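Local coordinates for ectonucleoside triphosphate diphosphohydrolase 4 (Homo sapiens, PDB 6WG5), which belongs to the GDA1/CD39 nucleoside phosphatase family, whose members share the two-lobed fold of the actin-like ATPase clan, at residues A[401-410]-A[446-454]; A[413-422]-A[436-444]. All coordinates share one frame; numbering follows the deposited sequence.

Contact 1: residues A[401-410]-A[446-454]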
loop_
_atom_site.group_PDB
_atom_site.type_symbol
_atom_site.label_atom_id
_atom_site.label_comp_id
_atom_site.label_asym_id
_atom_site.label_seq_id
_atom_site.Cartn_x
_atom_site.Cartn_y
_atom_site.Cartn_z
ATOM N N TYR A 401 1.622 -3.323 -17.871
ATOM C CA TYR A 401 1.683 -1.966 -18.391
ATOM C C TYR A 401 2.585 -1.895 -19.614
ATOM O O TYR A 401 3.634 -2.543 -19.671
ATOM C CB TYR A 401 2.196 -1.022 -17.304
ATOM C CG TYR A 401 2.464 0.389 -17.766
ATOM C CD1 TYR A 401 1.430 1.304 -17.895
ATOM C CD2 TYR A 401 3.753 0.811 -18.059
ATOM C CE1 TYR A 401 1.668 2.596 -18.308
ATOM C CE2 TYR A 401 4.003 2.105 -18.475
ATOM C CZ TYR A 401 2.956 2.992 -18.597
ATOM O OH TYR A 401 3.191 4.281 -19.006
ATOM N N ASN A 402 2.165 -1.103 -20.600
ATOM C CA ASN A 402 2.964 -0.837 -21.794
ATOM C C ASN A 402 2.773 0.629 -22.153
ATOM O O ASN A 402 1.668 1.041 -22.520
ATOM C CB ASN A 402 2.555 -1.744 -22.953
ATOM C CG ASN A 402 3.346 -1.465 -24.214
ATOM O OD1 ASN A 402 3.031 -0.543 -24.965
ATOM N ND2 ASN A 402 4.381 -2.262 -24.455
ATOM N N ALA A 403 3.848 1.414 -22.049
ATOM C CA ALA A 403 3.737 2.860 -22.222
ATOM C C ALA A 403 3.125 3.213 -23.573
ATOM O O ALA A 403 2.185 4.012 -23.651
ATOM C CB ALA A 403 5.110 3.511 -22.068
ATOM N N ALA A 404 3.646 2.625 -24.651
ATOM C CA ALA A 404 3.152 2.957 -25.984
ATOM C C ALA A 404 1.653 2.711 -26.091
ATOM O O ALA A 404 0.899 3.581 -26.542
ATOM C CB ALA A 404 3.905 2.149 -27.042
ATOM N N LYS A 405 1.200 1.525 -25.679
ATOM C CA LYS A 405 -0.222 1.209 -25.762
ATOM C C LYS A 405 -1.048 2.100 -24.849
ATOM O O LYS A 405 -2.192 2.432 -25.177
ATOM C CB LYS A 405 -0.457 -0.258 -25.407
ATOM C CG LYS A 405 0.140 -1.246 -26.391
ATOM C CD LYS A 405 -0.020 -2.667 -25.885
ATOM C CE LYS A 405 0.455 -3.685 -26.901
ATOM N NZ LYS A 405 0.247 -5.072 -26.403
ATOM N N PHE A 406 -0.492 2.493 -23.703
ATOM C CA PHE A 406 -1.238 3.317 -22.759
ATOM C C PHE A 406 -1.367 4.749 -23.262
ATOM O O PHE A 406 -2.467 5.314 -23.281
ATOM C CB PHE A 406 -0.559 3.281 -21.391
ATOM C CG PHE A 406 -1.095 4.295 -20.424
ATOM C CD1 PHE A 406 -2.268 4.056 -19.729
ATOM C CD2 PHE A 406 -0.425 5.487 -20.210
ATOM C CE1 PHE A 406 -2.763 4.987 -18.841
ATOM C CE2 PHE A 406 -0.917 6.423 -19.322
ATOM C CZ PHE A 406 -2.086 6.173 -18.637
ATOM N N THR A 407 -0.251 5.357 -23.675
ATOM C CA THR A 407 -0.291 6.744 -24.127
ATOM C C THR A 407 -1.216 6.905 -25.325
ATOM O O THR A 407 -1.936 7.904 -25.432
ATOM C CB THR A 407 1.115 7.235 -24.473
ATOM O OG1 THR A 407 1.728 6.333 -25.403
ATOM C CG2 THR A 407 1.969 7.341 -23.219
ATOM N N LYS A 408 -1.210 5.933 -26.239
ATOM C CA LYS A 408 -2.101 5.996 -27.393
ATOM C C LYS A 408 -3.559 5.969 -26.955
ATOM O O LYS A 408 -4.353 6.834 -27.341
ATOM C CB LYS A 408 -1.800 4.839 -28.346
ATOM C CG LYS A 408 -2.616 4.850 -29.624
ATOM C CD LYS A 408 -2.191 3.718 -30.542
ATOM C CE LYS A 408 -2.937 3.747 -31.867
ATOM N NZ LYS A 408 -2.457 2.677 -32.791
ATOM N N ALA A 409 -3.930 4.975 -26.145
ATOM C CA ALA A 409 -5.307 4.882 -25.673
ATOM C C ALA A 409 -5.680 6.094 -24.831
ATOM O O ALA A 409 -6.791 6.624 -24.950
ATOM C CB ALA A 409 -5.500 3.594 -24.875
ATOM N N ALA A 410 -4.762 6.548 -23.974
ATOM C CA ALA A 410 -5.034 7.721 -23.149
ATOM C C ALA A 410 -5.233 8.960 -24.010
ATOM O O ALA A 410 -6.132 9.767 -23.752
ATOM C CB ALA A 410 -3.897 7.939 -22.151
ATOM N N SER A 446 -4.710 10.063 -15.738
ATOM C CA SER A 446 -3.871 9.215 -16.579
ATOM C C SER A 446 -2.538 9.891 -16.876
ATOM O O SER A 446 -1.487 9.238 -16.870
ATOM C CB SER A 446 -4.600 8.874 -17.878
ATOM O OG SER A 446 -4.842 10.037 -18.645
ATOM N N ALA A 447 -2.561 11.201 -17.134
ATOM C CA ALA A 447 -1.325 11.935 -17.392
ATOM C C ALA A 447 -0.493 12.072 -16.125
ATOM O O ALA A 447 0.734 11.927 -16.161
ATOM C CB ALA A 447 -1.647 13.311 -17.964
ATOM N N TRP A 448 -1.142 12.368 -14.999
ATOM C CA TRP A 448 -0.437 12.419 -13.725
ATOM C C TRP A 448 0.193 11.069 -13.406
ATOM O O TRP A 448 1.361 10.991 -13.007
ATOM C CB TRP A 448 -1.404 12.849 -12.623
ATOM C CG TRP A 448 -0.787 12.929 -11.264
ATOM C CD1 TRP A 448 -1.012 12.088 -10.213
ATOM C CD2 TRP A 448 0.154 13.906 -10.803
ATOM N NE1 TRP A 448 -0.271 12.484 -9.123
ATOM C CE2 TRP A 448 0.454 13.595 -9.460
ATOM C CE3 TRP A 448 0.771 15.012 -11.394
ATOM C CZ2 TRP A 448 1.347 14.345 -8.702
ATOM C CZ3 TRP A 448 1.654 15.761 -10.637
ATOM C CH2 TRP A 448 1.935 15.423 -9.305
ATOM N N MET A 449 -0.567 9.989 -13.589
ATOM C CA MET A 449 -0.021 8.648 -13.401
ATOM C C MET A 449 1.219 8.445 -14.262
ATOM O O MET A 449 2.246 7.945 -13.791
ATOM C CB MET A 449 -1.087 7.605 -13.745
ATOM C CG MET A 449 -0.800 6.211 -13.214
ATOM S SD MET A 449 -1.224 4.910 -14.395
ATOM C CE MET A 449 0.240 4.916 -15.424
ATOM N N PHE A 450 1.138 8.837 -15.535
ATOM C CA PHE A 450 2.242 8.613 -16.460
ATOM C C PHE A 450 3.488 9.380 -16.034
ATOM O O PHE A 450 4.606 8.856 -16.111
ATOM C CB PHE A 450 1.818 9.019 -17.871
ATOM C CG PHE A 450 2.862 8.757 -18.918
ATOM C CD1 PHE A 450 2.892 7.554 -19.598
ATOM C CD2 PHE A 450 3.811 9.717 -19.226
ATOM C CE1 PHE A 450 3.851 7.309 -20.562
ATOM C CE2 PHE A 450 4.773 9.479 -20.187
ATOM C CZ PHE A 450 4.792 8.274 -20.858
ATOM N N GLU A 451 3.315 10.625 -15.584
ATOM C CA GLU A 451 4.458 11.469 -15.253
ATOM C C GLU A 451 5.071 11.091 -13.911
ATOM O O GLU A 451 6.298 11.024 -13.788
ATOM C CB GLU A 451 4.036 12.938 -15.249
ATOM C CG GLU A 451 3.804 13.510 -16.635
ATOM C CD GLU A 451 5.076 13.562 -17.458
ATOM O OE1 GLU A 451 6.169 13.598 -16.859
ATOM O OE2 GLU A 451 4.990 13.559 -18.703
ATOM N N VAL A 452 4.242 10.866 -12.890
ATOM C CA VAL A 452 4.751 10.391 -11.606
ATOM C C VAL A 452 5.609 9.151 -11.809
ATOM O O VAL A 452 6.679 9.005 -11.205
ATOM C CB VAL A 452 3.581 10.117 -10.642
ATOM C CG1 VAL A 452 4.065 9.435 -9.364
ATOM C CG2 VAL A 452 2.862 11.410 -10.309
ATOM N N PHE A 453 5.156 8.245 -12.674
ATOM C CA PHE A 453 5.854 6.980 -12.876
ATOM C C PHE A 453 7.167 7.185 -13.622
ATOM O O PHE A 453 8.233 6.776 -13.146
ATOM C CB PHE A 453 4.937 6.017 -13.635
ATOM C CG PHE A 453 5.500 4.633 -13.810
ATOM C CD1 PHE A 453 5.768 3.832 -12.712
ATOM C CD2 PHE A 453 5.731 4.124 -15.077
ATOM C CE1 PHE A 453 6.276 2.555 -12.875
ATOM C CE2 PHE A 453 6.237 2.848 -15.247
ATOM C CZ PHE A 453 6.509 2.063 -14.144
ATOM N N HIS A 454 7.117 7.829 -14.788
ATOM C CA HIS A 454 8.264 7.860 -15.688
ATOM C C HIS A 454 9.228 9.008 -15.427
ATOM O O HIS A 454 10.384 8.924 -15.853
ATOM C CB HIS A 454 7.791 7.931 -17.141
ATOM C CG HIS A 454 7.201 6.651 -17.642
ATOM N ND1 HIS A 454 7.941 5.496 -17.780
ATOM C CD2 HIS A 454 5.944 6.341 -18.035
ATOM C CE1 HIS A 454 7.164 4.530 -18.233
ATOM N NE2 HIS A 454 5.948 5.018 -18.399
HETATM O O HOH W 1 -6.794 9.128 -20.628
#
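Ala403 faces Phe450 and Ala410 faces Ser446 across two helices, 403-410 and 446-454, that run roughly antiparallel. Their axes come within 11.2 Å and cross at -152°. The pair is closer at the Ala410 end, where CA of Ala410 and CA of Ser446 are 6.8 Å apart.

Tyr401, just ahead of the first helix, carries the upstream end. Its hydroxyl OH hydrogen-bonds His454 NE2 at 2.9 Å, lying in the plane of the imidazole. Either group could be the donor. The other ring nitrogen of His454, ND1, bonds Phe459 O, so the imidazole is held from two sides. Phe453 turns an edge to the face of Tyr401 in an offset edge-to-face pair, with planes at 76°. Tyr401, Phe453 and His454 thus form an aromatic cluster. The antiparallel helix pair packs on a mixed sheet here: Phe453 touches Leu223 of strand 221-225, and the backbone of Tyr401 bonds Leu466 of strand 466-468.

Phe406 has CG anti to the backbone N (chi1 169°), which sends its ring across to the second helix. Its CZ lies 3.6 Å from Ser446 O, which sits at the ring edge. Met449 CE lies over one face of Phe406 and also meets Tyr401 CE1 at 4.0 Å. Met449 SD stands oblique to the Phe406 ring, 5.2 Å from its centroid, a Met-aromatic contact. Thr407 CG2 packs on Phe450 CE1. A water donates to both Ala410 O and Ser446 OG. For its one proton, Ser446 OG has Cys443 O and Gln442 O within hydrogen-bonding distance.

Contact 2: residues A[413-422]-A[436-444]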
loop_
_atom_site.group_PDB
_atom_site.type_symbol
_atom_site.label_atom_id
_atom_site.label_comp_id
_atom_site.label_asym_id
_atom_site.label_seq_id
_atom_site.Cartn_x
_atom_site.Cartn_y
_atom_site.Cartn_z
ATOM N N TYR A 413 -8.740 8.727 -25.726
ATOM C CA TYR A 413 -9.843 9.000 -24.810
ATOM C C TYR A 413 -10.012 10.501 -24.594
ATOM O O TYR A 413 -11.130 11.026 -24.645
ATOM C CB TYR A 413 -9.610 8.283 -23.478
ATOM C CG TYR A 413 -10.676 8.568 -22.439
ATOM C CD1 TYR A 413 -11.816 7.781 -22.352
ATOM C CD2 TYR A 413 -10.542 9.629 -21.549
ATOM C CE1 TYR A 413 -12.793 8.040 -21.408
ATOM C CE2 TYR A 413 -11.516 9.897 -20.603
ATOM C CZ TYR A 413 -12.640 9.099 -20.539
ATOM O OH TYR A 413 -13.614 9.359 -19.601
ATOM N N CYS A 414 -8.905 11.210 -24.362
ATOM C CA CYS A 414 -8.983 12.637 -24.063
ATOM C C CYS A 414 -9.485 13.436 -25.258
ATOM O O CYS A 414 -10.225 14.411 -25.088
ATOM C CB CYS A 414 -7.614 13.144 -23.608
ATOM S SG CYS A 414 -7.133 12.377 -22.064
ATOM N N ALA A 415 -9.097 13.041 -26.467
ATOM C CA ALA A 415 -9.507 13.756 -27.666
ATOM C C ALA A 415 -10.944 13.455 -28.079
ATOM O O ALA A 415 -11.403 13.998 -29.089
ATOM C CB ALA A 415 -8.560 13.418 -28.820
ATOM N N THR A 416 -11.659 12.616 -27.332
ATOM C CA THR A 416 -13.038 12.273 -27.651
ATOM C C THR A 416 -13.975 13.298 -27.027
ATOM O O THR A 416 -13.838 13.634 -25.848
ATOM C CB THR A 416 -13.374 10.869 -27.143
ATOM O OG1 THR A 416 -12.465 9.921 -27.715
ATOM C CG2 THR A 416 -14.804 10.480 -27.514
ATOM N N LYS A 417 -14.928 13.788 -27.821
ATOM C CA LYS A 417 -15.888 14.768 -27.326
ATOM C C LYS A 417 -16.558 14.268 -26.055
ATOM O O LYS A 417 -16.888 13.086 -25.929
ATOM C CB LYS A 417 -16.955 15.058 -28.381
ATOM C CG LYS A 417 -16.450 15.737 -29.635
ATOM C CD LYS A 417 -17.613 16.010 -30.576
ATOM C CE LYS A 417 -17.188 15.987 -32.033
ATOM N NZ LYS A 417 -18.337 15.645 -32.920
ATOM N N TRP A 418 -16.770 15.190 -25.115
ATOM C CA TRP A 418 -17.403 14.834 -23.849
ATOM C C TRP A 418 -18.756 14.167 -24.071
ATOM O O TRP A 418 -19.115 13.224 -23.357
ATOM C CB TRP A 418 -17.553 16.083 -22.982
ATOM C CG TRP A 418 -18.255 15.846 -21.683
ATOM C CD1 TRP A 418 -19.446 16.379 -21.286
ATOM C CD2 TRP A 418 -17.810 15.012 -20.607
ATOM N NE1 TRP A 418 -19.770 15.931 -20.029
ATOM C CE2 TRP A 418 -18.782 15.090 -19.590
ATOM C CE3 TRP A 418 -16.685 14.207 -20.405
ATOM C CZ2 TRP A 418 -18.663 14.394 -18.387
ATOM C CZ3 TRP A 418 -16.569 13.516 -19.210
ATOM C CH2 TRP A 418 -17.552 13.615 -18.217
ATOM N N SER A 419 -19.521 14.639 -25.057
ATOM C CA SER A 419 -20.843 14.070 -25.299
ATOM C C SER A 419 -20.745 12.616 -25.743
ATOM O O SER A 419 -21.573 11.785 -25.356
ATOM C CB SER A 419 -21.587 14.903 -26.343
ATOM O OG SER A 419 -20.858 14.969 -27.555
ATOM N N ILE A 420 -19.741 12.290 -26.558
ATOM C CA ILE A 420 -19.539 10.907 -26.977
ATOM C C ILE A 420 -19.163 10.042 -25.780
ATOM O O ILE A 420 -19.756 8.980 -25.550
ATOM C CB ILE A 420 -18.473 10.837 -28.086
ATOM C CG1 ILE A 420 -18.956 11.600 -29.325
ATOM C CG2 ILE A 420 -18.152 9.385 -28.436
ATOM C CD1 ILE A 420 -17.894 11.787 -30.388
ATOM N N LEU A 421 -18.164 10.473 -25.007
ATOM C CA LEU A 421 -17.818 9.769 -23.777
ATOM C C LEU A 421 -19.040 9.612 -22.886
ATOM O O LEU A 421 -19.306 8.530 -22.348
ATOM C CB LEU A 421 -16.716 10.524 -23.031
ATOM C CG LEU A 421 -15.360 10.651 -23.724
ATOM C CD1 LEU A 421 -14.429 11.506 -22.883
ATOM C CD2 LEU A 421 -14.753 9.277 -23.976
ATOM N N ARG A 422 -19.800 10.694 -22.723
ATOM C CA ARG A 422 -20.985 10.656 -21.878
ATOM C C ARG A 422 -22.009 9.660 -22.412
ATOM O O ARG A 422 -22.628 8.918 -21.639
ATOM C CB ARG A 422 -21.585 12.058 -21.790
ATOM C CG ARG A 422 -22.636 12.226 -20.722
ATOM C CD ARG A 422 -22.034 12.204 -19.336
ATOM N NE ARG A 422 -23.049 12.505 -18.333
ATOM C CZ ARG A 422 -23.989 11.650 -17.946
ATOM N NH1 ARG A 422 -24.045 10.434 -18.477
ATOM N NH2 ARG A 422 -24.877 12.013 -17.029
ATOM N N LEU A 436 -19.090 8.859 -13.014
ATOM C CA LEU A 436 -18.912 10.088 -13.781
ATOM C C LEU A 436 -17.652 10.835 -13.367
ATOM O O LEU A 436 -17.030 11.505 -14.200
ATOM C CB LEU A 436 -20.140 10.983 -13.628
ATOM C CG LEU A 436 -21.344 10.555 -14.470
ATOM C CD1 LEU A 436 -22.595 11.300 -14.038
ATOM C CD2 LEU A 436 -21.082 10.767 -15.962
ATOM N N HIS A 437 -17.257 10.738 -12.097
ATOM C CA HIS A 437 -15.992 11.329 -11.671
ATOM C C HIS A 437 -14.822 10.698 -12.418
ATOM O O HIS A 437 -13.908 11.400 -12.863
ATOM C CB HIS A 437 -15.826 11.161 -10.161
ATOM C CG HIS A 437 -14.673 11.923 -9.587
ATOM N ND1 HIS A 437 -13.368 11.495 -9.696
ATOM C CD2 HIS A 437 -14.631 13.082 -8.886
ATOM C CE1 HIS A 437 -12.570 12.360 -9.096
ATOM N NE2 HIS A 437 -13.312 13.333 -8.597
ATOM N N ARG A 438 -14.836 9.372 -12.564
ATOM C CA ARG A 438 -13.809 8.702 -13.354
ATOM C C ARG A 438 -13.828 9.186 -14.798
ATOM O O ARG A 438 -12.775 9.447 -15.391
ATOM C CB ARG A 438 -14.013 7.186 -13.289
ATOM C CG ARG A 438 -13.273 6.386 -14.355
ATOM C CD ARG A 438 -11.777 6.640 -14.330
ATOM N NE ARG A 438 -11.213 6.496 -12.991
ATOM C CZ ARG A 438 -9.948 6.761 -12.678
ATOM N NH1 ARG A 438 -9.099 7.186 -13.610
ATOM N NH2 ARG A 438 -9.529 6.606 -11.430
ATOM N N LEU A 439 -15.023 9.316 -15.380
ATOM C CA LEU A 439 -15.128 9.740 -16.771
ATOM C C LEU A 439 -14.562 11.142 -16.965
ATOM O O LEU A 439 -13.947 11.438 -17.998
ATOM C CB LEU A 439 -16.592 9.687 -17.213
ATOM C CG LEU A 439 -16.844 9.685 -18.720
ATOM C CD1 LEU A 439 -16.548 8.311 -19.316
ATOM C CD2 LEU A 439 -18.273 10.107 -19.019
ATOM N N LYS A 440 -14.754 12.017 -15.979
ATOM C CA LYS A 440 -14.357 13.413 -16.115
ATOM C C LYS A 440 -12.867 13.614 -15.869
ATOM O O LYS A 440 -12.221 14.393 -16.577
ATOM C CB LYS A 440 -15.177 14.267 -15.150
ATOM C CG LYS A 440 -14.745 15.715 -15.036
ATOM C CD LYS A 440 -15.805 16.513 -14.290
ATOM C CE LYS A 440 -15.369 17.937 -14.000
ATOM N NZ LYS A 440 -16.341 18.608 -13.087
ATOM N N TYR A 441 -12.301 12.924 -14.879
ATOM C CA TYR A 441 -10.929 13.165 -14.450
ATOM C C TYR A 441 -9.961 12.081 -14.909
ATOM O O TYR A 441 -8.798 12.089 -14.491
ATOM C CB TYR A 441 -10.883 13.312 -12.927
ATOM C CG TYR A 441 -11.652 14.515 -12.437
ATOM C CD1 TYR A 441 -11.173 15.800 -12.653
ATOM C CD2 TYR A 441 -12.861 14.371 -11.769
ATOM C CE1 TYR A 441 -11.872 16.907 -12.219
ATOM C CE2 TYR A 441 -13.570 15.477 -11.327
ATOM C CZ TYR A 441 -13.069 16.742 -11.556
ATOM O OH TYR A 441 -13.761 17.853 -11.123
ATOM N N GLN A 442 -10.405 11.158 -15.765
ATOM C CA GLN A 442 -9.500 10.148 -16.307
ATOM C C GLN A 442 -8.301 10.791 -16.991
ATOM O O GLN A 442 -7.167 10.318 -16.847
ATOM C CB GLN A 442 -10.252 9.246 -17.289
ATOM C CG GLN A 442 -9.369 8.471 -18.277
ATOM C CD GLN A 442 -8.583 7.349 -17.625
ATOM O OE1 GLN A 442 -8.920 6.886 -16.535
ATOM N NE2 GLN A 442 -7.528 6.905 -18.295
ATOM N N CYS A 443 -8.529 11.861 -17.751
ATOM C CA CYS A 443 -7.451 12.459 -18.531
ATOM C C CYS A 443 -6.358 13.007 -17.629
ATOM O O CYS A 443 -5.185 12.643 -17.762
ATOM C CB CYS A 443 -8.006 13.552 -19.438
ATOM S SG CYS A 443 -8.728 12.810 -20.876
ATOM N N PHE A 444 -6.724 13.898 -16.707
ATOM C CA PHE A 444 -5.732 14.435 -15.787
ATOM C C PHE A 444 -5.022 13.311 -15.042
ATOM O O PHE A 444 -3.790 13.297 -14.945
ATOM C CB PHE A 444 -6.386 15.399 -14.798
ATOM C CG PHE A 444 -5.430 15.935 -13.776
ATOM C CD1 PHE A 444 -4.777 17.136 -13.985
ATOM C CD2 PHE A 444 -5.159 15.223 -12.621
ATOM C CE1 PHE A 444 -3.888 17.624 -13.055
ATOM C CE2 PHE A 444 -4.266 15.704 -11.689
ATOM C CZ PHE A 444 -3.627 16.906 -11.907
#
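Cys414 and Cys443 are joined by a disulfide, with SG to SG at 2.0 Å. The bond ties the end of helix 403-414 to helix 436-456.

One hydrogen bond crosses the contact. Tyr413 OH donates to Leu439 O at 2.6 Å, in the carbonyl plane and on a lone pair. The C=O...donor angle is 112°, so the hydroxyl comes in well to one side of the carbonyl. With chi1 at 177° the Tyr413 ring extends toward helix 436-456, and its hydroxyl arrives at the Leu439 carbonyl. Cys443 SG lies at the edge of this ring, a sulfur-aromatic contact, with Tyr413 CD2 3.7 Å away. Gln442 CG approaches the same ring obliquely, neither over the face nor at the edge, 3.5 Å from Tyr413 CE2.

The apolar contacts centre on Leu439. Its side chain is a knob in a hole made by Tyr413, Trp418, Leu421 and Arg422. Leu439 CD2 meets Trp418 CH2 at 3.7 Å. Trp418 CH2 also touches Lys440 CB at 3.9 Å.

At the outer end, Leu436 CD2 rests over one face of the Arg422 guanidinium, 3.5 Å from NE of Arg422. That group also forms a salt bridge with Asp426.

Phe425, on helix 418-427, adds to the packing on Leu436 and Leu439. Arg438 pairs with Glu386 on helix 386-392, and Phe444 leans on helix 283-296. Lys440 reaches Asp328 on strand 327-332.

Both contacts use helices 403-414 and 436-456, and contact 2 brings in helix 418-427 as well. Their centres are about 16 Å apart. Contact 2 is nested inside the chain loop that contact 1 closes. Its disulfide holds the helices together just beyond the Ala410 and Ser446 end of contact 1. Contact 1 lies nearer the middle of the molecule, its centre about 21 Å from the chain centre against about 28 Å for contact 2. Helix 386-392 touches both, through Phe406 and Met449 in contact 1 and Arg438 in contact 2.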